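Local coordinates for protein Blo t 1 allergen (Blomia tropicalis, PDB 5JT8) that is a mite allergen with the fold of a papain-like cysteine protease, here still carrying its propeptide, and probably cleaves proteins once that segment is removed, at residues His86-Gly89 / Gly90-Phe94; Arg172-Pro175 / Ser176-Cys179; Ser184-Ser187 / Thr188-Phe191; Tyr70-Asn73 / Glu74-Met78. All blocks are in the same frame, centred on the assembly; numbering follows the deposited sequence.

Contact 1 of 4, residues His86-Gly89 / Gly90-Phe94; sequences HLSG and GGLNF. With NAG (2-acetamido-2-deoxy-beta-D-glucopyranose), chain D.
Ser88 and Gly91 close a tight turn that takes the chain off the end of helix 80-88 toward helix 94-100. Gly91 N donates to Ser88 O over 2.9 Å, and this single bond spans Gly89 and Gly90. Both of these have positive phi, a backbone shape that glycine adopts without the strain a side chain would bring, so glycine suits both corner positions of this tight turn. Ser88 also meets Leu92 beyond the turn: OG lies 3.9 Å from Leu92 CD1, a van der Waals touch; the hydroxyl's polar partner is Asp280 O. Leu92 O then sits 3.3 Å above one face of the Phe94 ring, offset toward its rim. Asn93 does double duty. Its ND2 is joined covalently to C1 of the N-acetylglucosamine at 1.4 Å, while OD1 caps Tyr96 N at the start of the next helix, a pairing that a short side-chain amide with one nitrogen and one oxygen is well suited to make. The turn thus links two helices, with the Asn93 backbone N bonded to Tyr186 OH just ahead of helix 187-196 and Phe94 packed on the loops at Thr279 and Tyr327.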
loop_
_atom_site.group_PDB
_atom_site.type_symbol
_atom_site.label_atom_id
_atom_site.label_comp_id
_atom_site.label_asym_id
_atom_site.label_seq_id
_atom_site.Cartn_x
_atom_site.Cartn_y
_atom_site.Cartn_z
ATOM N N HIS A 86 -12.752 1.880 5.632
ATOM C CA HIS A 86 -12.362 0.510 5.311
ATOM C C HIS A 86 -10.832 0.324 5.316
ATOM O O HIS A 86 -10.322 -0.687 5.800
ATOM C CB HIS A 86 -12.928 0.110 3.947
ATOM C CG HIS A 86 -13.017 -1.369 3.738
ATOM N ND1 HIS A 86 -13.319 -2.248 4.757
ATOM C CD2 HIS A 86 -12.857 -2.124 2.625
ATOM C CE1 HIS A 86 -13.341 -3.479 4.280
ATOM N NE2 HIS A 86 -13.065 -3.432 2.989
ATOM N N LEU A 87 -10.102 1.298 4.776
ATOM C CA LEU A 87 -8.647 1.221 4.738
ATOM C C LEU A 87 -8.006 1.406 6.113
ATOM O O LEU A 87 -7.167 0.607 6.514
ATOM C CB LEU A 87 -8.086 2.264 3.767
ATOM C CG LEU A 87 -8.456 1.988 2.306
ATOM C CD1 LEU A 87 -8.010 3.133 1.396
ATOM C CD2 LEU A 87 -7.870 0.645 1.858
ATOM N N SER A 88 -8.390 2.456 6.836
ATOM C CA SER A 88 -7.687 2.785 8.076
ATOM C C SER A 88 -8.574 3.241 9.228
ATOM O O SER A 88 -8.129 4.027 10.067
ATOM C CB SER A 88 -6.634 3.860 7.806
ATOM O OG SER A 88 -5.649 3.371 6.905
ATOM N N GLY A 89 -9.810 2.745 9.273
ATOM C CA GLY A 89 -10.722 2.950 10.396
ATOM C C GLY A 89 -10.736 4.328 11.029
ATOM O O GLY A 89 -11.029 4.467 12.220
ATOM N N GLY A 90 -10.418 5.341 10.226
ATOM C CA GLY A 90 -10.287 6.708 10.701
ATOM C C GLY A 90 -9.415 6.865 11.935
ATOM O O GLY A 90 -9.708 7.685 12.801
ATOM N N GLY A 91 -8.335 6.096 12.019
ATOM C CA GLY A 91 -7.544 6.070 13.235
ATOM C C GLY A 91 -6.037 6.064 13.073
ATOM O O GLY A 91 -5.342 5.351 13.799
ATOM N N LEU A 92 -5.519 6.859 12.140
ATOM C CA LEU A 92 -4.069 6.983 11.991
ATOM C C LEU A 92 -3.510 8.161 12.809
ATOM O O LEU A 92 -3.708 9.321 12.453
ATOM C CB LEU A 92 -3.688 7.130 10.509
ATOM C CG LEU A 92 -3.699 5.864 9.629
ATOM C CD1 LEU A 92 -3.344 6.190 8.184
ATOM C CD2 LEU A 92 -2.768 4.774 10.165
ATOM N N ASN A 93 -2.821 7.854 13.907
ATOM C CA ASN A 93 -2.175 8.873 14.743
ATOM C C ASN A 93 -0.944 9.474 14.028
ATOM O O ASN A 93 0.167 8.955 14.134
ATOM C CB ASN A 93 -1.798 8.263 16.111
ATOM C CG ASN A 93 -1.252 9.291 17.113
ATOM O OD1 ASN A 93 -0.679 10.309 16.724
ATOM N ND2 ASN A 93 -1.420 9.013 18.416
ATOM N N PHE A 94 -1.153 10.569 13.302
ATOM C CA PHE A 94 -0.073 11.224 12.565
ATOM C C PHE A 94 0.981 11.821 13.496
ATOM O O PHE A 94 2.150 11.947 13.129
ATOM C CB PHE A 94 -0.630 12.323 11.658
ATOM C CG PHE A 94 -1.725 11.858 10.738
ATOM C CD1 PHE A 94 -1.438 11.073 9.630
ATOM C CD2 PHE A 94 -3.043 12.215 10.974
ATOM C CE1 PHE A 94 -2.447 10.651 8.780
ATOM C CE2 PHE A 94 -4.059 11.797 10.126
ATOM C CZ PHE A 94 -3.758 11.018 9.026
HETATM C C1 NAG D . -0.923 9.912 19.438
HETATM C C2 NAG D . -1.747 9.935 20.741
HETATM C C3 NAG D . -1.114 10.888 21.763
HETATM C C4 NAG D . 0.366 10.595 21.941
HETATM C C5 NAG D . 1.052 10.617 20.582
HETATM C C6 NAG D . 2.527 10.297 20.656
HETATM C C7 NAG D . -4.073 9.452 20.105
HETATM C C8 NAG D . -5.430 10.035 19.856
HETATM N N2 NAG D . -3.118 10.320 20.469
HETATM O O3 NAG D . -1.779 10.753 23.017
HETATM O O4 NAG D . 0.976 11.560 22.796
HETATM O O5 NAG D . 0.445 9.630 19.735
HETATM O O6 NAG D . 2.767 8.897 20.601
HETATM O O7 NAG D . -3.842 8.252 19.984
#

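Contact 2 of 4, residues Arg172-Pro175 / Ser176-Cys179. Unlike the reference sequence in segment 172-175: Pro175 (reference Ser).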
loop_
_atom_site.group_PDB
_atom_site.type_symbol
_atom_site.label_atom_id
_atom_site.label_comp_id
_atom_site.label_asym_id
_atom_site.label_seq_id
_atom_site.Cartn_x
_atom_site.Cartn_y
_atom_site.Cartn_z
ATOM N N ARG A 172 -4.364 -4.766 21.452
ATOM C CA ARG A 172 -5.059 -5.502 22.520
ATOM C C ARG A 172 -4.359 -6.813 22.895
ATOM O O ARG A 172 -4.479 -7.287 24.023
ATOM C CB ARG A 172 -6.501 -5.799 22.111
ATOM C CG ARG A 172 -7.441 -4.612 22.203
ATOM C CD ARG A 172 -8.776 -5.029 22.854
ATOM N NE ARG A 172 -9.747 -5.486 21.869
ATOM C CZ ARG A 172 -10.909 -6.058 22.164
ATOM N NH1 ARG A 172 -11.263 -6.254 23.427
ATOM N NH2 ARG A 172 -11.718 -6.432 21.186
ATOM N N TYR A 173 -3.647 -7.403 21.942
ATOM C CA TYR A 173 -2.925 -8.643 22.188
ATOM C C TYR A 173 -1.583 -8.373 22.857
ATOM O O TYR A 173 -1.238 -8.993 23.869
ATOM C CB TYR A 173 -2.695 -9.420 20.876
ATOM C CG TYR A 173 -1.774 -10.609 21.072
ATOM C CD1 TYR A 173 -2.227 -11.773 21.700
ATOM C CD2 TYR A 173 -0.445 -10.560 20.664
ATOM C CE1 TYR A 173 -1.382 -12.855 21.895
ATOM C CE2 TYR A 173 0.406 -11.633 20.862
ATOM C CZ TYR A 173 -0.068 -12.774 21.471
ATOM O OH TYR A 173 0.783 -13.834 21.657
ATOM N N ASP A 174 -0.823 -7.457 22.253
ATOM C CA ASP A 174 0.496 -7.087 22.735
ATOM C C ASP A 174 0.589 -5.558 22.754
ATOM O O ASP A 174 0.790 -4.927 21.708
ATOM C CB ASP A 174 1.590 -7.707 21.848
ATOM C CG ASP A 174 2.998 -7.508 22.407
ATOM O OD1 ASP A 174 3.209 -6.605 23.247
ATOM O OD2 ASP A 174 3.908 -8.262 22.002
ATOM N N PRO A 175 0.423 -4.957 23.943
ATOM C CA PRO A 175 0.473 -3.499 24.120
ATOM C C PRO A 175 1.825 -2.864 23.762
ATOM O O PRO A 175 1.902 -1.641 23.653
ATOM C CB PRO A 175 0.154 -3.309 25.619
ATOM C CG PRO A 175 0.269 -4.667 26.245
ATOM C CD PRO A 175 -0.068 -5.640 25.156
ATOM N N SER A 176 2.861 -3.671 23.554
ATOM C CA SER A 176 4.139 -3.137 23.123
ATOM C C SER A 176 4.103 -2.768 21.633
ATOM O O SER A 176 5.072 -2.209 21.112
ATOM C CB SER A 176 5.267 -4.134 23.396
ATOM O OG SER A 176 5.253 -5.200 22.465
ATOM N N TYR A 177 2.995 -3.097 20.956
ATOM C CA TYR A 177 2.779 -2.676 19.563
ATOM C C TYR A 177 1.572 -1.754 19.468
ATOM O O TYR A 177 0.665 -1.835 20.291
ATOM C CB TYR A 177 2.578 -3.880 18.632
ATOM C CG TYR A 177 3.815 -4.728 18.469
ATOM C CD1 TYR A 177 4.739 -4.458 17.469
ATOM C CD2 TYR A 177 4.060 -5.800 19.323
ATOM C CE1 TYR A 177 5.891 -5.238 17.323
ATOM C CE2 TYR A 177 5.197 -6.582 19.188
ATOM C CZ TYR A 177 6.104 -6.302 18.182
ATOM O OH TYR A 177 7.230 -7.086 18.046
ATOM N N GLN A 178 1.546 -0.910 18.443
ATOM C CA GLN A 178 0.504 0.113 18.320
ATOM C C GLN A 178 -0.516 -0.134 17.208
ATOM O O GLN A 178 -1.387 0.704 16.979
ATOM C CB GLN A 178 1.154 1.485 18.101
ATOM C CG GLN A 178 1.925 1.993 19.305
ATOM C CD GLN A 178 1.037 2.112 20.528
ATOM O OE1 GLN A 178 1.373 1.624 21.615
ATOM N NE2 GLN A 178 -0.112 2.752 20.352
ATOM N N CYS A 179 -0.438 -1.276 16.526
ATOM C CA CYS A 179 -1.372 -1.543 15.419
ATOM C C CYS A 179 -2.782 -1.952 15.831
ATOM O O CYS A 179 -3.033 -2.356 16.975
ATOM C CB CYS A 179 -0.793 -2.617 14.498
ATOM S SG CYS A 179 0.817 -2.149 13.897
#
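An Asx turn nested in a type I beta turn shapes the surface loop from Asp174 to Tyr177. The beta turn is closed by Tyr177 N, which donates to Asp174 O over 3.0 Å. Inside it, the Asp174 carboxylate folds over the corner. Its CG stands anti to the backbone N (chi1 -172°), which carries OD1 to the Ser176 backbone: Ser176 N gives OD1 a bond of 3.0 Å from the anti side but tilted out of the carboxylate plane. The Ser176 hydroxyl adds a second, OG to Asp174 OD1 at 2.6 Å, from above the carboxylate plane. Both donors come from the same face, so one carboxylate oxygen is gripped twice, and an aspartate with a serine two residues on suits the place well. Two bonds of this kind would be expected to steady the negative charge. The other oxygen, Asp174 OD2, comes to the rim of the Tyr177 ring, 3.5 Å from CE2 and near the ring plane, with the carboxylate turned 88° from the ring. An aromatic rim carries slight positive charge, so the approach is a reasonable one. Pro175, a difference from the reference sequence, fits the second position, whose phi its ring already fixes. Tyr177 packs on Glu189, Lys192 and Arg196 of helix 187-196, while Gln178 N bonds to Glu189 OE2. An aspartate followed by proline, with its side chain accepting the amide two residues on, is typical of the Asx-Pro turn, here on the surface of the protease domain.

Contact 3 of 4, residues Ser184-Ser187 / Thr188-Phe191. With NO3 (nitrate ion), chain G.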
loop_
_atom_site.group_PDB
_atom_site.type_symbol
_atom_site.label_atom_id
_atom_site.label_comp_id
_atom_site.label_asym_id
_atom_site.label_seq_id
_atom_site.Cartn_x
_atom_site.Cartn_y
_atom_site.Cartn_z
ATOM N N SER A 184 -6.543 -0.490 11.332
ATOM C CA SER A 184 -5.541 0.458 10.894
ATOM C C SER A 184 -4.217 -0.013 11.463
ATOM O O SER A 184 -4.195 -0.807 12.404
ATOM C CB SER A 184 -5.848 1.868 11.383
ATOM O OG SER A 184 -5.606 1.973 12.776
ATOM N N GLY A 185 -3.110 0.474 10.911
ATOM C CA GLY A 185 -1.813 0.024 11.371
ATOM C C GLY A 185 -0.641 0.800 10.813
ATOM O O GLY A 185 -0.797 1.718 10.012
ATOM N N TYR A 186 0.545 0.415 11.263
ATOM C CA TYR A 186 1.765 1.135 10.963
ATOM C C TYR A 186 2.765 0.149 10.434
ATOM O O TYR A 186 3.010 -0.868 11.068
ATOM C CB TYR A 186 2.283 1.835 12.211
ATOM C CG TYR A 186 1.216 2.682 12.852
ATOM C CD1 TYR A 186 0.905 3.930 12.332
ATOM C CD2 TYR A 186 0.495 2.230 13.957
ATOM C CE1 TYR A 186 -0.081 4.717 12.894
ATOM C CE2 TYR A 186 -0.503 3.017 14.532
ATOM C CZ TYR A 186 -0.782 4.261 13.991
ATOM O OH TYR A 186 -1.761 5.066 14.528
ATOM N N SER A 187 3.311 0.424 9.256
ATOM C CA SER A 187 4.298 -0.467 8.675
ATOM C C SER A 187 5.564 -0.460 9.539
ATOM O O SER A 187 6.284 -1.441 9.579
ATOM C CB SER A 187 4.631 -0.069 7.215
ATOM O OG SER A 187 3.560 -0.329 6.301
ATOM N N THR A 188 5.851 0.650 10.214
ATOM C CA THR A 188 7.032 0.703 11.081
ATOM C C THR A 188 6.885 -0.311 12.220
ATOM O O THR A 188 7.830 -1.015 12.568
ATOM C CB THR A 188 7.265 2.108 11.681
ATOM O OG1 THR A 188 6.043 2.581 12.247
ATOM C CG2 THR A 188 7.744 3.088 10.596
ATOM N N GLU A 189 5.682 -0.389 12.763
ATOM C CA GLU A 189 5.385 -1.348 13.797
ATOM C C GLU A 189 5.531 -2.760 13.254
ATOM O O GLU A 189 6.004 -3.646 13.962
ATOM C CB GLU A 189 3.993 -1.112 14.342
ATOM C CG GLU A 189 3.863 0.153 15.212
ATOM C CD GLU A 189 4.643 0.078 16.526
ATOM O OE1 GLU A 189 5.842 0.416 16.527
ATOM O OE2 GLU A 189 4.062 -0.312 17.564
ATOM N N ALA A 190 5.160 -2.956 11.989
ATOM C CA ALA A 190 5.291 -4.263 11.358
ATOM C C ALA A 190 6.757 -4.686 11.233
ATOM O O ALA A 190 7.106 -5.829 11.531
ATOM C CB ALA A 190 4.609 -4.254 9.979
ATOM N N PHE A 191 7.613 -3.766 10.773
ATOM C CA PHE A 191 9.043 -4.048 10.683
ATOM C C PHE A 191 9.618 -4.349 12.053
ATOM O O PHE A 191 10.459 -5.227 12.191
ATOM C CB PHE A 191 9.797 -2.873 10.064
ATOM C CG PHE A 191 9.578 -2.727 8.600
ATOM C CD1 PHE A 191 9.722 -3.825 7.752
ATOM C CD2 PHE A 191 9.201 -1.509 8.069
ATOM C CE1 PHE A 191 9.509 -3.695 6.398
ATOM C CE2 PHE A 191 8.988 -1.362 6.709
ATOM C CZ PHE A 191 9.144 -2.451 5.868
HETATM N N NO3 G . 4.371 3.744 8.984
HETATM O O1 NO3 G . 4.751 2.825 8.204
HETATM O O2 NO3 G . 3.802 3.421 10.057
HETATM O O3 NO3 G . 4.564 4.968 8.696
#
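Ser187 O accepts the amide of Phe191 over 2.9 Å, and Tyr186 O accepts Ala190 N over 3.1 Å; these are the first i to i+4 bonds of helix 187-196. The Ser187 hydroxyl turns away to Trp138 O. Where the helix begins, a nitrate ion, probably from the crystallisation liquor, lies by the amides: the one N-H of Thr188 is shared weakly between its O1, 3.2 Å from Thr188 N, and its O2, at 3.4 Å. Such a site suits an anion, since the helix dipole would make this end slightly positive. Tyr186 is the N-cap residue. The loop it ends follows Cys182, the disulfide partner of Cys134, and in papain-like proteases this loop borders the substrate cleft. Nitrate O2 also comes to the edge of the Tyr186 ring, in its plane, and is 3.1 Å from Tyr186 CB. Glu189 runs beside Tyr186, pointing the same way, with CG 3.8 Å from Tyr186 CB; bent at chi2 (-67°), it brings its carboxylate to a salt bridge with Lys192. Phe191 CD2 lies 3.3 Å from Ser187 O, and the ring packs against Ala142 and Val145 of helix 139-154 and against strands 227-230 and 329-332. Ala190, small enough for close helix packing, meets Ala142.

Contact 4 of 4, residues Tyr70-Asn73 / Glu74-Met78; sequences YAIN and EYSDM
Asn73 turns its side chain back over its own backbone, CG between the N and the carbonyl carbon (chi1 52°), while Ser76 sets OG beside its backbone N (chi1 -62°). The two groups thereby reach each other's stretch of backbone. Asn73 OD1 receives Tyr75 N at 3.0 Å, in the carbonyl plane and on a lone pair, which makes an Asx turn. In return Ser76 OG accepts Asn73 N over 2.7 Å in a nearly straight bond. Ser76 N closes a type I turn on Asn73 O at 2.9 Å, and a second type I turn runs on from Tyr75 to Met78. A short amide and a small hydroxyl suit this corner because each satisfies a backbone amide at close range. Ile72 lays CG2 3.4 Å from Ser76 OG, covering one side of the turn, and packs its own side chain on Leu56 and Val59 of helix 42-62. Glu74 CG sits over the centre of the Tyr75 ring, 3.6 Å above its plane. Tyr75 bonds through OH to Gly132 O and meets Trp303 edge-to-face; the Glu74 carboxylate bonds to Gln130. The whole is an Asx turn superposed on the first of two successive type I turns, in an I29 pro-domain seated on the protease as in papain-family zymogens.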
loop_
_atom_site.group_PDB
_atom_site.type_symbol
_atom_site.label_atom_id
_atom_site.label_comp_id
_atom_site.label_asym_id
_atom_site.label_seq_id
_atom_site.Cartn_x
_atom_site.Cartn_y
_atom_site.Cartn_z
ATOM N N TYR A 70 -9.531 4.674 -15.885
ATOM C CA TYR A 70 -10.143 4.403 -14.582
ATOM C C TYR A 70 -11.125 3.239 -14.698
ATOM O O TYR A 70 -11.706 3.023 -15.762
ATOM C CB TYR A 70 -10.844 5.646 -14.032
ATOM C CG TYR A 70 -9.921 6.827 -13.894
ATOM C CD1 TYR A 70 -9.067 6.932 -12.809
ATOM C CD2 TYR A 70 -9.882 7.825 -14.868
ATOM C CE1 TYR A 70 -8.205 7.995 -12.677
ATOM C CE2 TYR A 70 -9.017 8.900 -14.743
ATOM C CZ TYR A 70 -8.179 8.974 -13.644
ATOM O OH TYR A 70 -7.314 10.029 -13.491
ATOM N N ALA A 71 -11.302 2.480 -13.615
ATOM C CA ALA A 71 -12.175 1.305 -13.665
ATOM C C ALA A 71 -12.699 0.856 -12.303
ATOM O O ALA A 71 -11.981 0.892 -11.295
ATOM C CB ALA A 71 -11.447 0.142 -14.334
ATOM N N ILE A 72 -13.965 0.443 -12.305
ATOM C CA ILE A 72 -14.604 -0.269 -11.204
ATOM C C ILE A 72 -13.708 -1.361 -10.605
ATOM O O ILE A 72 -12.977 -2.041 -11.327
ATOM C CB ILE A 72 -15.918 -0.928 -11.697
ATOM C CG1 ILE A 72 -16.885 0.138 -12.207
ATOM C CG2 ILE A 72 -16.556 -1.779 -10.608
ATOM C CD1 ILE A 72 -17.226 1.180 -11.163
ATOM N N ASN A 73 -13.763 -1.523 -9.286
ATOM C CA ASN A 73 -13.133 -2.660 -8.638
ATOM C C ASN A 73 -13.950 -3.141 -7.443
ATOM O O ASN A 73 -15.055 -2.641 -7.187
ATOM C CB ASN A 73 -11.716 -2.304 -8.195
ATOM C CG ASN A 73 -11.674 -1.035 -7.379
ATOM O OD1 ASN A 73 -12.221 -0.973 -6.270
ATOM N ND2 ASN A 73 -11.024 -0.005 -7.923
ATOM N N GLU A 74 -13.377 -4.090 -6.706
ATOM C CA GLU A 74 -14.031 -4.740 -5.566
ATOM C C GLU A 74 -14.569 -3.754 -4.523
ATOM O O GLU A 74 -15.495 -4.069 -3.773
ATOM C CB GLU A 74 -13.051 -5.711 -4.892
ATOM C CG GLU A 74 -11.852 -5.022 -4.240
ATOM C CD GLU A 74 -10.961 -5.977 -3.456
ATOM O OE1 GLU A 74 -11.410 -6.471 -2.398
ATOM O OE2 GLU A 74 -9.817 -6.237 -3.898
ATOM N N TYR A 75 -13.988 -2.563 -4.485
ATOM C CA TYR A 75 -14.331 -1.577 -3.472
ATOM C C TYR A 75 -15.363 -0.554 -3.943
ATOM O O TYR A 75 -15.767 0.315 -3.173
ATOM C CB TYR A 75 -13.074 -0.833 -3.026
ATOM C CG TYR A 75 -12.010 -1.693 -2.384
ATOM C CD1 TYR A 75 -12.283 -2.432 -1.235
ATOM C CD2 TYR A 75 -10.713 -1.732 -2.904
ATOM C CE1 TYR A 75 -11.312 -3.208 -0.640
ATOM C CE2 TYR A 75 -9.735 -2.501 -2.314
ATOM C CZ TYR A 75 -10.036 -3.236 -1.181
ATOM O OH TYR A 75 -9.055 -3.998 -0.587
ATOM N N SER A 76 -15.779 -0.654 -5.203
ATOM C CA SER A 76 -16.582 0.392 -5.849
ATOM C C SER A 76 -17.982 0.578 -5.268
ATOM O O SER A 76 -18.751 1.421 -5.740
ATOM C CB SER A 76 -16.713 0.100 -7.345
ATOM O OG SER A 76 -15.451 0.098 -7.977
ATOM N N ASP A 77 -18.324 -0.203 -4.254
ATOM C CA ASP A 77 -19.652 -0.105 -3.672
ATOM C C ASP A 77 -19.654 0.767 -2.408
ATOM O O ASP A 77 -20.697 0.975 -1.794
ATOM C CB ASP A 77 -20.209 -1.508 -3.385
ATOM C CG ASP A 77 -19.336 -2.313 -2.430
ATOM O OD1 ASP A 77 -18.106 -2.080 -2.386
ATOM O OD2 ASP A 77 -19.883 -3.194 -1.729
ATOM N N MET A 78 -18.492 1.299 -2.038
ATOM C CA MET A 78 -18.416 2.183 -0.880
ATOM C C MET A 78 -18.245 3.640 -1.306
ATOM O O MET A 78 -17.723 3.930 -2.385
ATOM C CB MET A 78 -17.264 1.772 0.043
ATOM C CG MET A 78 -17.287 0.312 0.459
ATOM S SD MET A 78 -15.902 -0.177 1.514
ATOM C CE MET A 78 -16.049 -1.959 1.424
#

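How the contacts relate
Contact 3 is the buried one, at a helix start; contacts 1 and 4 are partly buried, and contact 2 is at the surface. Contacts 2 and 4 both build Asx turns, yet their centres are 32 Å apart, one in the protease and one in the pro-domain. Contact 1 turns on glycine backbone, whereas contact 3 relies on helical bonds and apolar packing. Contacts 2 and 3 meet through the Glu189 carboxylate, contacts 1 and 3 through Asn93 N and Tyr186 OH, with Ser88, Gly91 and Leu92 packed on Ser184 and Gly185. His86 of contact 1 packs on Met78 and Tyr75 of contact 4.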